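Local coordinates for OsmC family protein (Rhodothermus marinus, PDB 5CML) that acts as a carboxyl esterase, probably by a serine mechanism, this chain being the alpha/beta-hydrolase part of a longer protein that also carries an OsmC domain, at residues A[6-11]-A[92-97]; A[33-38]-A[62-67]; A[83-88]-A[112-117]; A[103-108]-A[123-128]. One frame throughout, in Å; residues are numbered along the deposited sequence.

In the fold
All four contacts belong to one alpha/beta-hydrolase sheet and two of its helices. Interactions 1 and 3 share helix 85-98: R93 NH2 of interaction 1 meets E86 OE2 of interaction 3 in a salt bridge of 2.7 Å. Interactions 2 and 4 are built on neighbouring strands, joined where I106 N lies 2.8 Å from L33 O, and their centres stand about 13 Å apart. Interactions 2 and 3, about 10 Å between centres, meet where L88 CD1 packs 3.5 Å from F64 CD2. Strand 104-108 and helix 110-118 probably frame the nucleophile elbow, with S109 the likely nucleophile of a triad completed by H229 and D200.

Interaction 1. Residues A[6-11]-A[92-97]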
loop_
_atom_site.group_PDB
_atom_site.type_symbol
_atom_site.label_atom_id
_atom_site.label_comp_id
_atom_site.label_asym_id
_atom_site.label_seq_id
_atom_site.Cartn_x
_atom_site.Cartn_y
_atom_site.Cartn_z
ATOM N N VAL A 6 -2.342 15.837 -7.418
ATOM C CA VAL A 6 -2.418 15.359 -8.780
ATOM C C VAL A 6 -3.760 14.726 -9.019
ATOM O O VAL A 6 -4.437 14.284 -8.095
ATOM C CB VAL A 6 -1.310 14.338 -9.129
ATOM C CG1 VAL A 6 0.063 14.934 -8.864
ATOM C CG2 VAL A 6 -1.506 13.017 -8.403
ATOM N N THR A 7 -4.134 14.690 -10.283
ATOM C CA THR A 7 -5.363 14.047 -10.705
ATOM C C THR A 7 -5.078 13.180 -11.922
ATOM O O THR A 7 -4.222 13.492 -12.738
ATOM C CB THR A 7 -6.459 15.084 -11.020
ATOM O OG1 THR A 7 -6.662 15.924 -9.877
ATOM C CG2 THR A 7 -7.730 14.402 -11.298
ATOM N N PHE A 8 -5.786 12.066 -12.019
ATOM C CA PHE A 8 -5.667 11.189 -13.166
ATOM C C PHE A 8 -6.924 10.373 -13.291
ATOM O O PHE A 8 -7.740 10.336 -12.373
ATOM C CB PHE A 8 -4.457 10.263 -13.062
ATOM C CG PHE A 8 -4.415 9.456 -11.791
ATOM C CD1 PHE A 8 -3.853 9.975 -10.644
ATOM C CD2 PHE A 8 -4.972 8.180 -11.747
ATOM C CE1 PHE A 8 -3.821 9.237 -9.473
ATOM C CE2 PHE A 8 -4.952 7.442 -10.589
ATOM C CZ PHE A 8 -4.370 7.975 -9.439
ATOM N N GLU A 9 -7.073 9.719 -14.436
ATOM C CA GLU A 9 -8.278 8.951 -14.723
ATOM C C GLU A 9 -8.021 7.458 -14.730
ATOM O O GLU A 9 -6.913 7.022 -15.026
ATOM C CB GLU A 9 -8.860 9.367 -16.069
ATOM C CG GLU A 9 -9.488 10.738 -16.052
ATOM C CD GLU A 9 -10.183 11.074 -17.358
ATOM O OE1 GLU A 9 -10.418 10.150 -18.172
ATOM O OE2 GLU A 9 -10.487 12.267 -17.567
ATOM N N ASN A 10 -9.043 6.673 -14.407
ATOM C CA ASN A 10 -8.947 5.238 -14.601
ATOM C C ASN A 10 -9.522 4.904 -15.972
ATOM O O ASN A 10 -9.849 5.809 -16.769
ATOM C CB ASN A 10 -9.644 4.456 -13.467
ATOM C CG ASN A 10 -11.117 4.767 -13.340
ATOM O OD1 ASN A 10 -11.749 5.258 -14.274
ATOM N ND2 ASN A 10 -11.678 4.473 -12.165
ATOM N N ASN A 11 -9.620 3.619 -16.275
ATOM C CA ASN A 11 -9.992 3.228 -17.625
ATOM C C ASN A 11 -11.501 3.394 -17.898
ATOM O O ASN A 11 -11.957 3.172 -19.022
ATOM C CB ASN A 11 -9.518 1.792 -17.899
ATOM C CG ASN A 11 -10.112 0.781 -16.956
ATOM O OD1 ASN A 11 -11.175 0.997 -16.384
ATOM N ND2 ASN A 11 -9.415 -0.337 -16.776
ATOM N N CYS A 92 -0.418 3.682 -11.347
ATOM C CA CYS A 92 0.859 3.254 -11.900
ATOM C C CYS A 92 1.039 3.793 -13.326
ATOM O O CYS A 92 2.128 4.256 -13.686
ATOM C CB CYS A 92 0.973 1.742 -11.896
ATOM S SG CYS A 92 1.209 0.998 -10.259
ATOM N N ARG A 93 -0.028 3.749 -14.122
ATOM C CA ARG A 93 0.016 4.289 -15.491
ATOM C C ARG A 93 0.276 5.796 -15.485
ATOM O O ARG A 93 0.991 6.311 -16.344
ATOM C CB ARG A 93 -1.282 3.970 -16.249
ATOM C CG ARG A 93 -1.403 2.466 -16.565
ATOM C CD ARG A 93 -2.435 2.183 -17.640
ATOM N NE ARG A 93 -3.737 2.710 -17.269
ATOM C CZ ARG A 93 -4.651 2.054 -16.563
ATOM N NH1 ARG A 93 -4.434 0.808 -16.132
ATOM N NH2 ARG A 93 -5.801 2.649 -16.293
ATOM N N PHE A 94 -0.296 6.495 -14.509
ATOM C CA PHE A 94 -0.098 7.935 -14.379
ATOM C C PHE A 94 1.383 8.221 -14.150
ATOM O O PHE A 94 1.965 9.085 -14.802
ATOM C CB PHE A 94 -0.953 8.485 -13.234
ATOM C CG PHE A 94 -0.540 9.850 -12.759
ATOM C CD1 PHE A 94 -0.930 10.981 -13.444
ATOM C CD2 PHE A 94 0.232 10.004 -11.618
ATOM C CE1 PHE A 94 -0.559 12.234 -13.006
ATOM C CE2 PHE A 94 0.599 11.266 -11.185
ATOM C CZ PHE A 94 0.205 12.374 -11.880
ATOM N N LEU A 95 2.007 7.456 -13.249
ATOM C CA LEU A 95 3.434 7.658 -12.978
ATOM C C LEU A 95 4.290 7.329 -14.202
ATOM O O LEU A 95 5.249 8.067 -14.526
ATOM C CB LEU A 95 3.869 6.818 -11.770
ATOM C CG LEU A 95 3.435 7.345 -10.406
ATOM C CD1 LEU A 95 3.802 6.301 -9.365
ATOM C CD2 LEU A 95 4.098 8.719 -10.061
ATOM N N SER A 96 3.934 6.244 -14.892
ATOM C CA SER A 96 4.661 5.845 -16.091
ATOM C C SER A 96 4.617 6.925 -17.158
ATOM O O SER A 96 5.616 7.181 -17.827
ATOM C CB SER A 96 4.095 4.535 -16.662
ATOM O OG SER A 96 4.404 3.462 -15.814
ATOM N N ALA A 97 3.473 7.587 -17.288
ATOM C CA ALA A 97 3.294 8.596 -18.332
ATOM C C ALA A 97 3.900 9.941 -17.942
ATOM O O ALA A 97 4.651 10.544 -18.717
ATOM C CB ALA A 97 1.825 8.759 -18.636
HETATM O O HOH W 1 -6.372 5.215 -17.363
#
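NH2 of R93, reaching from the helix toward N11, is gripped by two groups. Water 1 accepts from R93 NH2 at 2.8 Å, lying in the guanidinium plane at its edge, while OE2 of E86, two turns back in the same helix, forms a salt bridge with it. The backbone N of N11 is 3.9 Å from R93 NH2, a close pair without a hydrogen bond. The same water donates to the carbonyl O of E9 at 3.0 Å, and E86 OE2 also receives N11 N. Helix and strand end are thus bridged by one water and one carboxylate, with no direct hydrogen bond between segments 6-11 and 92-97.

Farther in, F94 carries the contact. With CG anti to the backbone N (chi1 163°), its ring reaches the strand and is met at several points. CB of V6 touches F94 CZ at 3.7 Å, and CB of F8 touches F94 CD1 at 3.6 Å. CD1 of F8 stands 3.9 Å above one face of the F94 ring, offset toward the rim. The planes are 26° apart, yet the centroids are separated by 5.2 Å, evidence of a slid pair with little overlap. Replacing F94 by an alanine would probably open a gap between the helix and the V6 and F8 side chains and deprive the F8 ring of this neighbour. L62 of strand 59-65 also touches F94, extending the apolar layer. Helix 92-97 crosses strand 6-9 at 112°, their axes 8.9 Å apart at closest, the layered helix-on-sheet packing of an alpha/beta-hydrolase fold at its outermost N-terminal strand.

Interaction 2. Residues A[33-38]-A[62-67]; sequences LFAHCF and LRFDFT
L33 CD1 and L62 CD2 meet at 4.0 Å, and the same L33 methyl touches F64 CB, making an apolar patch beneath L88 of helix 85-98. Between the parallel strands, F34 N donates to L62 O, and F64 N to F34 O at 2.8 Å. H36 continues the pattern, its N donating to F64 O and its O receiving F66 N.

On the face of F34 and R63, H36 CG sits between backbone N and carbonyl carbon (chi1 70°), laying the imidazole across toward strand 62-65, CD2 3.4 Å from F64 O. Its ND1 accepts F38 N at 3.0 Å, the donor 7° out of the ring plane, while NE2 shares water 2 with R63 NH1. A leucine in place of H36 would probably leave F38 N without its acceptor and break the water link to R63, whose NE is held by D21.

At the end of strand 62-65, D65 OD1 takes T67 OG1 through its syn lone pair at 2.7 Å and T67 N from above the carboxylate plane; the second bond makes an Asx turn. Backbone bonds therefore set the strand pairing, while imidazole and carboxylate acceptors fix the turns that follow.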
loop_
_atom_site.group_PDB
_atom_site.type_symbol
_atom_site.label_atom_id
_atom_site.label_comp_id
_atom_site.label_asym_id
_atom_site.label_seq_id
_atom_site.Cartn_x
_atom_site.Cartn_y
_atom_site.Cartn_z
ATOM N N LEU A 33 4.814 4.135 -5.455
ATOM C CA LEU A 33 3.371 4.207 -5.294
ATOM C C LEU A 33 3.077 3.677 -3.913
ATOM O O LEU A 33 3.531 2.587 -3.562
ATOM C CB LEU A 33 2.628 3.380 -6.357
ATOM C CG LEU A 33 1.115 3.245 -6.154
ATOM C CD1 LEU A 33 0.473 4.624 -6.241
ATOM C CD2 LEU A 33 0.463 2.274 -7.169
ATOM N N PHE A 34 2.348 4.458 -3.133
ATOM C CA PHE A 34 2.064 4.124 -1.738
ATOM C C PHE A 34 0.558 4.084 -1.544
ATOM O O PHE A 34 -0.085 5.123 -1.365
ATOM C CB PHE A 34 2.734 5.156 -0.820
ATOM C CG PHE A 34 2.647 4.862 0.660
ATOM C CD1 PHE A 34 2.146 3.673 1.157
ATOM C CD2 PHE A 34 3.098 5.819 1.561
ATOM C CE1 PHE A 34 2.095 3.438 2.535
ATOM C CE2 PHE A 34 3.056 5.597 2.936
ATOM C CZ PHE A 34 2.549 4.396 3.423
ATOM N N ALA A 35 0.005 2.871 -1.589
ATOM C CA ALA A 35 -1.430 2.661 -1.397
ATOM C C ALA A 35 -1.683 2.376 0.067
ATOM O O ALA A 35 -1.148 1.422 0.602
ATOM C CB ALA A 35 -1.911 1.533 -2.234
ATOM N N HIS A 36 -2.489 3.196 0.720
ATOM C CA HIS A 36 -2.573 3.117 2.174
ATOM C C HIS A 36 -3.977 3.359 2.702
ATOM O O HIS A 36 -4.848 3.895 1.991
ATOM C CB HIS A 36 -1.628 4.142 2.792
ATOM C CG HIS A 36 -2.093 5.539 2.590
ATOM N ND1 HIS A 36 -2.946 6.170 3.467
ATOM C CD2 HIS A 36 -1.879 6.413 1.575
ATOM C CE1 HIS A 36 -3.221 7.380 3.009
ATOM N NE2 HIS A 36 -2.590 7.548 1.862
ATOM N N CYS A 37 -4.174 3.013 3.973
ATOM C CA CYS A 37 -5.465 3.192 4.629
ATOM C C CYS A 37 -5.351 4.103 5.850
ATOM O O CYS A 37 -6.168 4.017 6.760
ATOM C CB CYS A 37 -6.041 1.833 5.034
ATOM S SG CYS A 37 -6.367 0.752 3.580
ATOM N N PHE A 38 -4.351 4.985 5.873
ATOM C CA PHE A 38 -4.145 5.824 7.059
ATOM C C PHE A 38 -5.206 6.908 7.173
ATOM O O PHE A 38 -5.350 7.521 8.216
ATOM C CB PHE A 38 -2.763 6.454 7.051
ATOM C CG PHE A 38 -1.676 5.470 7.253
ATOM C CD1 PHE A 38 -1.535 4.827 8.470
ATOM C CD2 PHE A 38 -0.807 5.159 6.231
ATOM C CE1 PHE A 38 -0.532 3.900 8.662
ATOM C CE2 PHE A 38 0.191 4.223 6.414
ATOM C CZ PHE A 38 0.333 3.604 7.627
ATOM N N LEU A 62 4.013 8.782 -4.549
ATOM C CA LEU A 62 2.614 9.033 -4.884
ATOM C C LEU A 62 1.751 8.322 -3.844
ATOM O O LEU A 62 1.663 7.087 -3.815
ATOM C CB LEU A 62 2.269 8.551 -6.292
ATOM C CG LEU A 62 0.847 8.871 -6.778
ATOM C CD1 LEU A 62 0.659 10.384 -6.978
ATOM C CD2 LEU A 62 0.547 8.149 -8.065
ATOM N N ARG A 63 1.107 9.112 -3.000
ATOM C CA ARG A 63 0.218 8.583 -1.983
ATOM C C ARG A 63 -1.158 8.405 -2.564
ATOM O O ARG A 63 -1.775 9.360 -3.045
ATOM C CB ARG A 63 0.159 9.519 -0.789
ATOM C CG ARG A 63 1.438 9.569 -0.018
ATOM C CD ARG A 63 1.298 10.443 1.176
ATOM N NE ARG A 63 1.570 11.850 0.889
ATOM C CZ ARG A 63 0.758 12.853 1.201
ATOM N NH1 ARG A 63 -0.435 12.618 1.758
ATOM N NH2 ARG A 63 1.136 14.097 0.931
ATOM N N PHE A 64 -1.629 7.167 -2.531
ATOM C CA PHE A 64 -2.935 6.841 -3.054
ATOM C C PHE A 64 -3.802 6.365 -1.908
ATOM O O PHE A 64 -3.486 5.375 -1.253
ATOM C CB PHE A 64 -2.829 5.778 -4.137
ATOM C CG PHE A 64 -4.144 5.378 -4.703
ATOM C CD1 PHE A 64 -4.714 6.111 -5.729
ATOM C CD2 PHE A 64 -4.828 4.284 -4.198
ATOM C CE1 PHE A 64 -5.933 5.751 -6.257
ATOM C CE2 PHE A 64 -6.055 3.917 -4.726
ATOM C CZ PHE A 64 -6.605 4.654 -5.750
ATOM N N ASP A 65 -4.878 7.098 -1.664
ATOM C CA ASP A 65 -5.802 6.786 -0.581
ATOM C C ASP A 65 -6.719 5.635 -0.963
ATOM O O ASP A 65 -7.688 5.805 -1.714
ATOM C CB ASP A 65 -6.625 8.026 -0.236
ATOM C CG ASP A 65 -7.739 7.734 0.733
ATOM O OD1 ASP A 65 -7.626 6.765 1.520
ATOM O OD2 ASP A 65 -8.732 8.486 0.706
ATOM N N PHE A 66 -6.419 4.466 -0.413
ATOM C CA PHE A 66 -7.120 3.244 -0.780
ATOM C C PHE A 66 -8.545 3.235 -0.244
ATOM O O PHE A 66 -9.393 2.491 -0.731
ATOM C CB PHE A 66 -6.326 2.040 -0.253
ATOM C CG PHE A 66 -6.788 0.729 -0.789
ATOM C CD1 PHE A 66 -6.329 0.261 -2.009
ATOM C CD2 PHE A 66 -7.695 -0.033 -0.077
ATOM C CE1 PHE A 66 -6.782 -0.978 -2.512
ATOM C CE2 PHE A 66 -8.135 -1.260 -0.568
ATOM C CZ PHE A 66 -7.670 -1.726 -1.784
ATOM N N THR A 67 -8.811 4.059 0.767
ATOM C CA THR A 67 -10.112 4.051 1.424
ATOM C C THR A 67 -11.178 4.821 0.666
ATOM O O THR A 67 -12.363 4.619 0.905
ATOM C CB THR A 67 -10.048 4.672 2.820
ATOM O OG1 THR A 67 -9.922 6.089 2.673
ATOM C CG2 THR A 67 -8.881 4.111 3.640
HETATM O O HOH W 2 -2.530 10.543 1.329
#

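Interaction 3. Residues A[83-88]-A[112-117]; sequences TNFEDL and GAAVLA
F85 and L88 of one helix close around A114 of the other. The F85 ring presents its edge: CE1 comes within 3.6 Å of A114 O, which lies near the ring plane, and the same carbon is 3.7 Å from A117 CB. A117 sits one helical turn beyond A114, so F85 rests along the side of the helix that these two alanines share. One turn on in the same helix as F85, CD2 of L88 meets A114 CB at 3.6 Å and reaches V115 CG1 more loosely at 4.2 Å. The A114 methyl is consequently touched by both side chains, its distance to F85 CE1 being 4.0 Å. Short side chains on helix 112-117 allow a near approach, with the CA atoms of F85 and A114 6.9 Å apart. No hydrogen bond crosses, and the 188 Å² buried is mainly apolar.

The side-chain torsions put these groups in place. CG of F85 points anti to its carbonyl carbon (chi1 -78°), swinging the ring toward the alanines. L88 departs from a staggered chi1, at -125°, with CD2 directed at A114.

Behind them, the first turn of helix 85-88 is fixed by its N-cap: N84 OD1 accepts D87 N at 3.1 Å, with an N-H...O angle of 151°. N84 ND2 in turn bonds Q171, and D87 OD1 receives N10 ND2, tying the cap to two other parts of the chain. Helix 170-179 packs on the F85 side, F172 meeting both F85 and A114, while V115 on helix 110-118 packs against V128 and T130 of strand 127-131.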
loop_
_atom_site.group_PDB
_atom_site.type_symbol
_atom_site.label_atom_id
_atom_site.label_comp_id
_atom_site.label_asym_id
_atom_site.label_seq_id
_atom_site.Cartn_x
_atom_site.Cartn_y
_atom_site.Cartn_z
ATOM N N THR A 83 -12.691 1.825 -4.082
ATOM C CA THR A 83 -11.490 1.408 -4.781
ATOM C C THR A 83 -11.504 -0.029 -5.296
ATOM O O THR A 83 -12.222 -0.903 -4.781
ATOM C CB THR A 83 -10.269 1.565 -3.886
ATOM O OG1 THR A 83 -9.093 1.622 -4.701
ATOM C CG2 THR A 83 -10.162 0.400 -2.909
ATOM N N ASN A 84 -10.687 -0.251 -6.322
ATOM C CA ASN A 84 -10.423 -1.586 -6.831
ATOM C C ASN A 84 -9.008 -1.665 -7.407
ATOM O O ASN A 84 -8.237 -0.706 -7.328
ATOM C CB ASN A 84 -11.466 -1.973 -7.875
ATOM C CG ASN A 84 -11.580 -0.969 -9.008
ATOM O OD1 ASN A 84 -10.727 -0.107 -9.186
ATOM N ND2 ASN A 84 -12.646 -1.100 -9.799
ATOM N N PHE A 85 -8.668 -2.811 -7.978
ATOM C CA PHE A 85 -7.351 -3.013 -8.565
ATOM C C PHE A 85 -7.065 -2.081 -9.734
ATOM O O PHE A 85 -5.928 -1.607 -9.884
ATOM C CB PHE A 85 -7.199 -4.461 -9.018
ATOM C CG PHE A 85 -6.919 -5.396 -7.896
ATOM C CD1 PHE A 85 -5.736 -5.302 -7.197
ATOM C CD2 PHE A 85 -7.842 -6.336 -7.514
ATOM C CE1 PHE A 85 -5.467 -6.153 -6.150
ATOM C CE2 PHE A 85 -7.574 -7.208 -6.462
ATOM C CZ PHE A 85 -6.387 -7.106 -5.779
ATOM N N GLU A 86 -8.083 -1.808 -10.551
ATOM C CA GLU A 86 -7.911 -0.904 -11.683
ATOM C C GLU A 86 -7.492 0.503 -11.252
ATOM O O GLU A 86 -6.713 1.141 -11.937
ATOM C CB GLU A 86 -9.194 -0.820 -12.513
ATOM C CG GLU A 86 -9.269 0.398 -13.475
ATOM C CD GLU A 86 -7.993 0.678 -14.314
ATOM O OE1 GLU A 86 -7.125 -0.209 -14.507
ATOM O OE2 GLU A 86 -7.858 1.828 -14.773
ATOM N N ASP A 87 -7.997 0.993 -10.128
ATOM C CA ASP A 87 -7.561 2.306 -9.657
ATOM C C ASP A 87 -6.079 2.309 -9.320
ATOM O O ASP A 87 -5.394 3.287 -9.582
ATOM C CB ASP A 87 -8.381 2.750 -8.449
ATOM C CG ASP A 87 -9.823 3.011 -8.804
ATOM O OD1 ASP A 87 -10.114 3.209 -10.003
ATOM O OD2 ASP A 87 -10.668 3.008 -7.890
ATOM N N LEU A 88 -5.574 1.231 -8.727
ATOM C CA LEU A 88 -4.139 1.137 -8.451
ATOM C C LEU A 88 -3.348 1.071 -9.757
ATOM O O LEU A 88 -2.327 1.742 -9.907
ATOM C CB LEU A 88 -3.834 -0.089 -7.597
ATOM C CG LEU A 88 -3.089 0.161 -6.304
ATOM C CD1 LEU A 88 -3.781 1.233 -5.439
ATOM C CD2 LEU A 88 -2.964 -1.167 -5.572
ATOM N N GLY A 112 -1.811 -3.137 1.216
ATOM C CA GLY A 112 -0.698 -4.068 1.144
ATOM C C GLY A 112 -1.084 -5.321 0.366
ATOM O O GLY A 112 -0.334 -5.823 -0.482
ATOM N N ALA A 113 -2.265 -5.844 0.657
ATOM C CA ALA A 113 -2.735 -6.996 -0.081
ATOM C C ALA A 113 -2.854 -6.625 -1.565
ATOM O O ALA A 113 -2.457 -7.390 -2.437
ATOM C CB ALA A 113 -4.058 -7.478 0.473
ATOM N N ALA A 114 -3.337 -5.420 -1.846
ATOM C CA ALA A 114 -3.500 -4.986 -3.223
ATOM C C ALA A 114 -2.174 -4.864 -3.966
ATOM O O ALA A 114 -2.071 -5.332 -5.098
ATOM C CB ALA A 114 -4.229 -3.665 -3.273
ATOM N N VAL A 115 -1.161 -4.222 -3.373
ATOM C CA VAL A 115 0.102 -4.077 -4.113
ATOM C C VAL A 115 0.771 -5.438 -4.324
ATOM O O VAL A 115 1.406 -5.666 -5.352
ATOM C CB VAL A 115 1.126 -3.103 -3.449
ATOM C CG1 VAL A 115 0.569 -1.671 -3.386
ATOM C CG2 VAL A 115 1.610 -3.596 -2.110
ATOM N N LEU A 116 0.606 -6.361 -3.382
ATOM C CA LEU A 116 1.221 -7.665 -3.536
ATOM C C LEU A 116 0.555 -8.429 -4.662
ATOM O O LEU A 116 1.208 -9.185 -5.369
ATOM C CB LEU A 116 1.148 -8.475 -2.241
ATOM C CG LEU A 116 2.103 -7.983 -1.159
ATOM C CD1 LEU A 116 1.705 -8.612 0.144
ATOM C CD2 LEU A 116 3.548 -8.326 -1.502
ATOM N N ALA A 117 -0.743 -8.220 -4.837
ATOM C CA ALA A 117 -1.475 -8.913 -5.887
ATOM C C ALA A 117 -1.195 -8.370 -7.293
ATOM O O ALA A 117 -1.348 -9.102 -8.281
ATOM C CB ALA A 117 -2.972 -8.859 -5.603
#

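Interaction 4. Residues A[103-108]-A[123-128]; sequences ALLIGH and PEVKAV
A103 O accepts K126 N at 2.8 Å with an N-H...O angle of 162°, the shortest bond across the contact. It lies just before the point where the two parallel strands of a beta-alpha-beta unit pair, strand 104-108, helix 110-118 and strand 127-131, within the alpha/beta-hydrolase sheet. A127 N also leans on A103 O, but at 3.3 Å and 129° that bond is weak. Within the strands, L105 N donates to A127 O at 3.1 Å, the donor in the carbonyl plane. L104 CA adds a CA-H...O contact to A127 O, and V128 CA does the same to L105 O at 3.3 Å. V125 O, just before the strand, receives R190 NE.

Packing follows on both faces of the sheet. On that of L105 and V128, the L105 side chain crosses V125 at about a right angle, its CG 3.8 Å from V125 CG2 and nearly as close to CG1. V125 offers both methyls because CG1 stands anti to the backbone N (chi1 170°), while CG2 stands anti to the carbonyl carbon. Helix 110-118 covers this side through V115, which touches L105 and V128. The strand runs on through G107 toward the probable nucleophile elbow, where H108 bonds C37 N and H229 O. On the face of L104 and A127, helix 234-252 covers the pair, and L104 CD1 lies 4.1 Å from A127 CB.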
loop_
_atom_site.group_PDB
_atom_site.type_symbol
_atom_site.label_atom_id
_atom_site.label_comp_id
_atom_site.label_asym_id
_atom_site.label_seq_id
_atom_site.Cartn_x
_atom_site.Cartn_y
_atom_site.Cartn_z
ATOM N N ALA A 103 9.339 2.166 -9.299
ATOM C CA ALA A 103 10.293 1.110 -9.030
ATOM C C ALA A 103 10.025 0.480 -7.672
ATOM O O ALA A 103 10.556 -0.570 -7.385
ATOM C CB ALA A 103 11.713 1.647 -9.084
ATOM N N LEU A 104 9.184 1.119 -6.864
ATOM C CA LEU A 104 8.863 0.636 -5.513
ATOM C C LEU A 104 7.368 0.735 -5.317
ATOM O O LEU A 104 6.777 1.796 -5.576
ATOM C CB LEU A 104 9.594 1.466 -4.446
ATOM C CG LEU A 104 9.283 1.252 -2.958
ATOM C CD1 LEU A 104 9.634 -0.130 -2.511
ATOM C CD2 LEU A 104 10.033 2.272 -2.115
ATOM N N LEU A 105 6.746 -0.372 -4.900
ATOM C CA LEU A 105 5.365 -0.356 -4.458
ATOM C C LEU A 105 5.338 -0.520 -2.954
ATOM O O LEU A 105 6.023 -1.390 -2.414
ATOM C CB LEU A 105 4.566 -1.493 -5.097
ATOM C CG LEU A 105 4.356 -1.418 -6.597
ATOM C CD1 LEU A 105 3.475 -2.623 -7.064
ATOM C CD2 LEU A 105 3.749 -0.091 -7.069
ATOM N N ILE A 106 4.501 0.279 -2.305
ATOM C CA ILE A 106 4.301 0.232 -0.861
ATOM C C ILE A 106 2.813 0.128 -0.596
ATOM O O ILE A 106 2.035 0.903 -1.152
ATOM C CB ILE A 106 4.833 1.509 -0.148
ATOM C CG1 ILE A 106 6.251 1.861 -0.599
ATOM C CG2 ILE A 106 4.741 1.342 1.372
ATOM C CD1 ILE A 106 6.673 3.319 -0.247
ATOM N N GLY A 107 2.409 -0.798 0.269
ATOM C CA GLY A 107 1.007 -0.926 0.608
ATOM C C GLY A 107 0.776 -1.084 2.096
ATOM O O GLY A 107 1.421 -1.899 2.738
ATOM N N HIS A 108 -0.180 -0.339 2.636
ATOM C CA HIS A 108 -0.563 -0.473 4.037
ATOM C C HIS A 108 -1.942 -1.114 4.144
ATOM O O HIS A 108 -2.849 -0.762 3.395
ATOM C CB HIS A 108 -0.543 0.901 4.712
ATOM C CG HIS A 108 -1.329 0.966 5.983
ATOM N ND1 HIS A 108 -2.494 1.695 6.106
ATOM C CD2 HIS A 108 -1.089 0.432 7.206
ATOM C CE1 HIS A 108 -2.949 1.589 7.343
ATOM N NE2 HIS A 108 -2.121 0.818 8.027
ATOM N N PRO A 123 6.719 -5.024 -14.633
ATOM C CA PRO A 123 8.143 -5.390 -14.685
ATOM C C PRO A 123 9.086 -4.353 -14.078
ATOM O O PRO A 123 10.121 -4.721 -13.524
ATOM C CB PRO A 123 8.395 -5.544 -16.192
ATOM C CG PRO A 123 7.076 -6.019 -16.702
ATOM C CD PRO A 123 6.083 -5.197 -15.951
ATOM N N GLU A 124 8.738 -3.078 -14.206
ATOM C CA GLU A 124 9.600 -2.011 -13.727
ATOM C C GLU A 124 9.657 -1.925 -12.212
ATOM O O GLU A 124 10.570 -1.286 -11.670
ATOM C CB GLU A 124 9.136 -0.672 -14.288
ATOM C CG GLU A 124 9.053 -0.629 -15.813
ATOM C CD GLU A 124 10.395 -0.787 -16.482
ATOM O OE1 GLU A 124 10.890 0.220 -17.046
ATOM O OE2 GLU A 124 10.941 -1.918 -16.462
ATOM N N VAL A 125 8.706 -2.559 -11.522
ATOM C CA VAL A 125 8.738 -2.581 -10.057
ATOM C C VAL A 125 9.882 -3.480 -9.625
ATOM O O VAL A 125 9.926 -4.654 -9.995
ATOM C CB VAL A 125 7.389 -3.082 -9.450
ATOM C CG1 VAL A 125 7.480 -3.351 -7.939
ATOM C CG2 VAL A 125 6.254 -2.110 -9.793
ATOM N N LYS A 126 10.787 -2.932 -8.812
ATOM C CA LYS A 126 11.996 -3.643 -8.404
ATOM C C LYS A 126 11.936 -4.111 -6.957
ATOM O O LYS A 126 12.766 -4.896 -6.528
ATOM C CB LYS A 126 13.224 -2.750 -8.603
ATOM C CG LYS A 126 13.410 -2.284 -10.045
ATOM C CD LYS A 126 13.692 -3.452 -10.986
ATOM C CE LYS A 126 13.910 -2.992 -12.438
ATOM N NZ LYS A 126 13.259 -3.915 -13.435
ATOM N N ALA A 127 10.974 -3.613 -6.200
ATOM C CA ALA A 127 10.877 -3.930 -4.772
ATOM C C ALA A 127 9.483 -3.627 -4.266
ATOM O O ALA A 127 8.811 -2.733 -4.794
ATOM C CB ALA A 127 11.922 -3.149 -3.959
ATOM N N VAL A 128 9.024 -4.414 -3.287
ATOM C CA VAL A 128 7.693 -4.250 -2.723
ATOM C C VAL A 128 7.784 -4.298 -1.218
ATOM O O VAL A 128 8.505 -5.134 -0.667
ATOM C CB VAL A 128 6.719 -5.363 -3.197
ATOM C CG1 VAL A 128 5.308 -5.200 -2.574
ATOM C CG2 VAL A 128 6.668 -5.431 -4.721
#